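DUF1214 domain-containing protein (Burkholderia cenocepacia, PDB 6ANS) is of unknown function but belongs to the DUF1214 family and combines long helices with several four-stranded beta-sheets in a two-chain assembly. Local coordinates at residues Q50-D55 against L61-G66; A246-S251 against Q264-S269. All coordinates share one frame; numbering follows the deposited sequence.

From the N terminus, interaction 1 comes first: helix 48-52 ends, the chain turns through a short linker, and the start of helix 60-83 comes back against it, closing a small loop of five intervening residues. Interaction 2 follows in series, well after interaction 1 has closed, where the C-terminal end of helix 224-251 meets the short helix 264-269 across a non-helical connection of twelve residues. The two loops neither nest nor cross, yet they touch: Arg53 NH2 forms a salt bridge of 2.6 Å with Asp247 OD1. Interaction 1 pairs two N-terminal helices, the salt bridge ties them to helix 224-251, and interaction 2 ties that helix to helix 264-269 beside strand 276-284.

Interaction 1: residues Q50-D55 against L61-G66; sequences QILRTD and LTRAEG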
# COMPACT_ATOMS: atom_id res chain seq x y z
N GLN A 50 23.79 2.89 -1.74
CA GLN A 50 23.65 1.63 -2.47
C GLN A 50 23.30 1.86 -3.94
O GLN A 50 23.62 1.02 -4.79
CB GLN A 50 22.58 0.76 -1.82
CG GLN A 50 22.86 0.41 -0.38
CD GLN A 50 24.21 -0.26 -0.22
OE1 GLN A 50 24.65 -1.00 -1.09
NE2 GLN A 50 24.87 0.01 0.90
N ILE A 51 22.65 2.97 -4.26
CA ILE A 51 22.32 3.29 -5.65
C ILE A 51 23.54 3.87 -6.36
O ILE A 51 23.77 3.61 -7.54
CB ILE A 51 21.14 4.27 -5.68
CG1 ILE A 51 20.00 3.72 -4.84
CG2 ILE A 51 20.68 4.55 -7.12
CD1 ILE A 51 19.62 2.29 -5.20
N LEU A 52 24.34 4.64 -5.63
CA LEU A 52 25.49 5.34 -6.17
C LEU A 52 26.75 4.48 -6.25
O LEU A 52 27.73 4.92 -6.84
CB LEU A 52 25.77 6.59 -5.34
CG LEU A 52 24.59 7.58 -5.34
CD1 LEU A 52 24.84 8.72 -4.35
CD2 LEU A 52 24.36 8.12 -6.75
N ARG A 53 26.73 3.28 -5.67
CA ARG A 53 27.83 2.32 -5.75
C ARG A 53 28.47 2.30 -7.13
O ARG A 53 27.78 2.24 -8.15
CB ARG A 53 27.34 0.90 -5.43
CG ARG A 53 26.98 0.64 -4.01
CD ARG A 53 26.19 -0.67 -3.90
NE ARG A 53 26.97 -1.86 -4.26
CZ ARG A 53 26.79 -3.05 -3.70
NH1 ARG A 53 25.88 -3.19 -2.75
NH2 ARG A 53 27.50 -4.11 -4.08
N THR A 54 29.80 2.32 -7.14
CA THR A 54 30.52 2.35 -8.40
C THR A 54 30.45 1.02 -9.13
O THR A 54 30.70 0.98 -10.34
CB THR A 54 31.98 2.75 -8.16
OG1 THR A 54 32.57 1.83 -7.24
CG2 THR A 54 32.09 4.17 -7.62
N ASP A 55 30.10 -0.08 -8.45
CA ASP A 55 29.90 -1.33 -9.16
C ASP A 55 28.49 -1.47 -9.74
O ASP A 55 28.18 -2.52 -10.30
CB ASP A 55 30.22 -2.54 -8.25
CG ASP A 55 29.27 -2.68 -7.05
OD1 ASP A 55 28.30 -1.89 -6.91
OD2 ASP A 55 29.50 -3.62 -6.24
N LEU A 61 18.45 5.91 -16.58
CA LEU A 61 17.26 5.12 -16.29
C LEU A 61 17.49 4.24 -15.06
O LEU A 61 16.70 4.27 -14.11
CB LEU A 61 16.87 4.27 -17.50
CG LEU A 61 15.59 3.43 -17.38
CD1 LEU A 61 14.41 4.27 -16.92
CD2 LEU A 61 15.27 2.80 -18.73
N THR A 62 18.57 3.46 -15.06
CA THR A 62 18.85 2.61 -13.91
C THR A 62 19.01 3.44 -12.64
O THR A 62 18.44 3.10 -11.59
CB THR A 62 20.10 1.79 -14.16
OG1 THR A 62 19.86 0.85 -15.22
CG2 THR A 62 20.50 1.07 -12.89
N ARG A 63 19.75 4.54 -12.73
CA ARG A 63 19.98 5.41 -11.59
C ARG A 63 18.66 5.96 -11.07
O ARG A 63 18.35 5.87 -9.88
CB ARG A 63 20.96 6.52 -11.99
CG ARG A 63 21.25 7.63 -10.99
CD ARG A 63 22.02 7.20 -9.74
NE ARG A 63 23.28 6.49 -9.97
CZ ARG A 63 24.48 7.07 -10.09
NH1 ARG A 63 24.60 8.38 -10.06
NH2 ARG A 63 25.56 6.32 -10.27
N ALA A 64 17.82 6.49 -11.97
CA ALA A 64 16.53 7.00 -11.54
C ALA A 64 15.68 5.90 -10.91
O ALA A 64 15.14 6.07 -9.81
CB ALA A 64 15.79 7.63 -12.72
N GLU A 65 15.61 4.73 -11.55
CA GLU A 65 14.83 3.64 -10.99
C GLU A 65 15.36 3.21 -9.63
O GLU A 65 14.57 2.82 -8.77
CB GLU A 65 14.80 2.45 -11.95
CG GLU A 65 13.89 2.71 -13.12
CD GLU A 65 13.67 1.51 -14.01
OE1 GLU A 65 14.46 0.55 -13.91
OE2 GLU A 65 12.72 1.53 -14.81
N GLY A 66 16.67 3.32 -9.42
CA GLY A 66 17.22 2.93 -8.13
C GLY A 66 16.69 3.75 -6.98
O GLY A 66 16.38 3.21 -5.91
O HOH W 1 22.91 3.65 -10.33
O HOH W 2 26.30 3.84 -9.88
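Ile51 and Leu52, at the end of helix 48-52, meet Arg63 and Gly66 on the first turns of helix 60-83. Ile51 points toward the second helix and divides its branches: CD1 lies 3.4 Å from Gly66 O, while CG2, anti to the backbone N, packs 4.0 Å from Gly66 CA and 4.0 Å from Arg63 CD. Gly66 brings no side chain to this point, and the isoleucine lies directly on its backbone. Phe67, Leu70 and Trp312 also touch Ile51.

Arg63 reaches residues 50-55 by a folded route, bent at chi2 (67°) and chi3 (54°), its side chain crossing that of Leu52 at about a right angle. Leu52 CD2 sits over one face of the guanidinium, toward its rim, 3.3 Å from Arg63 NH1. The arrangement is two successive helices joined by a short connection, with the arginine of the second facing the C-terminal end of the first. Two waters at the guanidinium edge, both in its plane, bridge the segments: water 1 accepts from Arg63 NE and lies 2.9 Å from both that nitrogen and Ile51 O, to which it can donate, and water 2 links Arg63 NH2 to Arg53 O, 2.8 Å from that carbonyl oxygen. Arg63 NH1 is hydrogen-bonded to Leu32 O of the second subunit, and Leu52 packs on Ser33 of that subunit.

Interaction 2: residues A246-S251 against Q264-S269; sequences ADWAAS and QALCQS
Trp248, near the end of helix 224-251, reaches across to Leu266 and Cys267 of helix 264-269 and carries the whole contact from its own helix. Its CB points toward the short helix, and with CG anti to the carbonyl carbon (chi1 -79°) the indole bridges two backbones whose closest CA atoms, those of Trp248 and Leu266, are still 10.4 Å apart. The contact begins beyond CG, along the nitrogen side of the indole, where NE1 comes to 3.9 Å from Leu266 CD2 and CE2 to 4.0 Å from that same methyl. At CZ2 the approach is closest, with Leu266 CG at 3.7 Å. The leucine comes in obliquely to the ring system, and the indole and the leucine run antiparallel, overlapping near their ends. CH2, at the far end of the six-membered ring, lies 4.2 Å from Cys267 CA and 4.3 Å from Cys267 SG. This is a sulfur-aromatic contact of oblique geometry, with Cys267 SG 5.3 Å from the centroid of the six-membered ring of Trp248 and 56° off the ring normal.

Around the tryptophan, Phe245 meets the indole edge-to-face, Val270 also packs on it, and Tyr278 and His280 of strand 276-284 touch Cys267. The tryptophan thus joins the long helix to the short one that precedes this strand. Between these segments the junction is built from carbon and sulfur packed against the indole, so its cohesion probably comes from dispersion and the burial of apolar surface.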
# COMPACT_ATOMS: atom_id res chain seq x y z
N ALA A 246 21.91 -5.65 -4.47
CA ALA A 246 22.95 -5.02 -5.27
C ALA A 246 24.25 -5.82 -5.24
O ALA A 246 24.96 -5.90 -6.25
CB ALA A 246 23.21 -3.59 -4.78
N ASP A 247 24.57 -6.43 -4.09
CA ASP A 247 25.70 -7.37 -4.06
C ASP A 247 25.48 -8.53 -5.02
O ASP A 247 26.40 -8.93 -5.74
CB ASP A 247 25.92 -7.90 -2.64
CG ASP A 247 26.44 -6.84 -1.68
OD1 ASP A 247 26.89 -5.76 -2.14
OD2 ASP A 247 26.38 -7.09 -0.46
N TRP A 248 24.27 -9.09 -5.05
CA TRP A 248 23.96 -10.18 -5.98
C TRP A 248 24.15 -9.73 -7.43
O TRP A 248 24.81 -10.41 -8.22
CB TRP A 248 22.52 -10.65 -5.79
CG TRP A 248 22.31 -11.55 -4.64
CD1 TRP A 248 23.05 -11.62 -3.50
CD2 TRP A 248 21.27 -12.54 -4.52
NE1 TRP A 248 22.53 -12.59 -2.67
CE2 TRP A 248 21.44 -13.16 -3.27
CE3 TRP A 248 20.21 -12.93 -5.34
CZ2 TRP A 248 20.59 -14.17 -2.83
CZ3 TRP A 248 19.37 -13.94 -4.90
CH2 TRP A 248 19.57 -14.55 -3.66
N ALA A 249 23.54 -8.61 -7.80
CA ALA A 249 23.58 -8.19 -9.19
C ALA A 249 25.01 -7.97 -9.65
O ALA A 249 25.40 -8.44 -10.73
CB ALA A 249 22.73 -6.93 -9.41
N ALA A 250 25.82 -7.30 -8.82
CA ALA A 250 27.22 -7.10 -9.20
C ALA A 250 27.96 -8.42 -9.30
O ALA A 250 28.86 -8.56 -10.14
CB ALA A 250 27.92 -6.16 -8.20
N SER A 251 27.61 -9.42 -8.48
CA SER A 251 28.31 -10.70 -8.58
C SER A 251 28.04 -11.42 -9.90
O SER A 251 28.80 -12.33 -10.25
CB SER A 251 27.92 -11.63 -7.42
OG SER A 251 26.65 -12.24 -7.65
N GLN A 264 21.69 -22.53 -4.99
CA GLN A 264 20.33 -22.79 -4.52
C GLN A 264 20.19 -22.54 -3.01
O GLN A 264 19.23 -21.91 -2.57
CB GLN A 264 19.90 -24.21 -4.88
CG GLN A 264 19.91 -24.49 -6.39
CD GLN A 264 19.05 -23.49 -7.19
OE1 GLN A 264 17.92 -23.17 -6.80
NE2 GLN A 264 19.59 -23.00 -8.30
N ALA A 265 21.15 -23.02 -2.22
CA ALA A 265 21.09 -22.81 -0.77
C ALA A 265 21.07 -21.33 -0.43
O ALA A 265 20.39 -20.91 0.51
CB ALA A 265 22.29 -23.49 -0.09
N LEU A 266 21.80 -20.52 -1.20
CA LEU A 266 21.75 -19.07 -1.00
C LEU A 266 20.36 -18.51 -1.32
O LEU A 266 19.84 -17.68 -0.57
CB LEU A 266 22.82 -18.39 -1.86
CG LEU A 266 22.84 -16.86 -1.77
CD1 LEU A 266 23.21 -16.39 -0.35
CD2 LEU A 266 23.84 -16.31 -2.78
N CYS A 267 19.74 -18.97 -2.41
CA CYS A 267 18.39 -18.49 -2.73
C CYS A 267 17.40 -18.86 -1.64
O CYS A 267 16.53 -18.05 -1.29
CB CYS A 267 17.91 -19.05 -4.07
SG CYS A 267 18.82 -18.41 -5.46
N GLN A 268 17.52 -20.07 -1.09
CA GLN A 268 16.66 -20.47 0.02
C GLN A 268 16.89 -19.59 1.24
O GLN A 268 15.94 -19.20 1.93
CB GLN A 268 16.89 -21.96 0.35
CG GLN A 268 16.47 -22.95 -0.76
CD GLN A 268 15.03 -22.69 -1.26
OE1 GLN A 268 14.10 -22.54 -0.46
NE2 GLN A 268 14.85 -22.62 -2.58
N SER A 269 18.17 -19.27 1.53
CA SER A 269 18.50 -18.53 2.74
C SER A 269 17.94 -17.11 2.74
O SER A 269 17.77 -16.53 3.82
CB SER A 269 20.02 -18.50 2.97
OG SER A 269 20.68 -17.59 2.10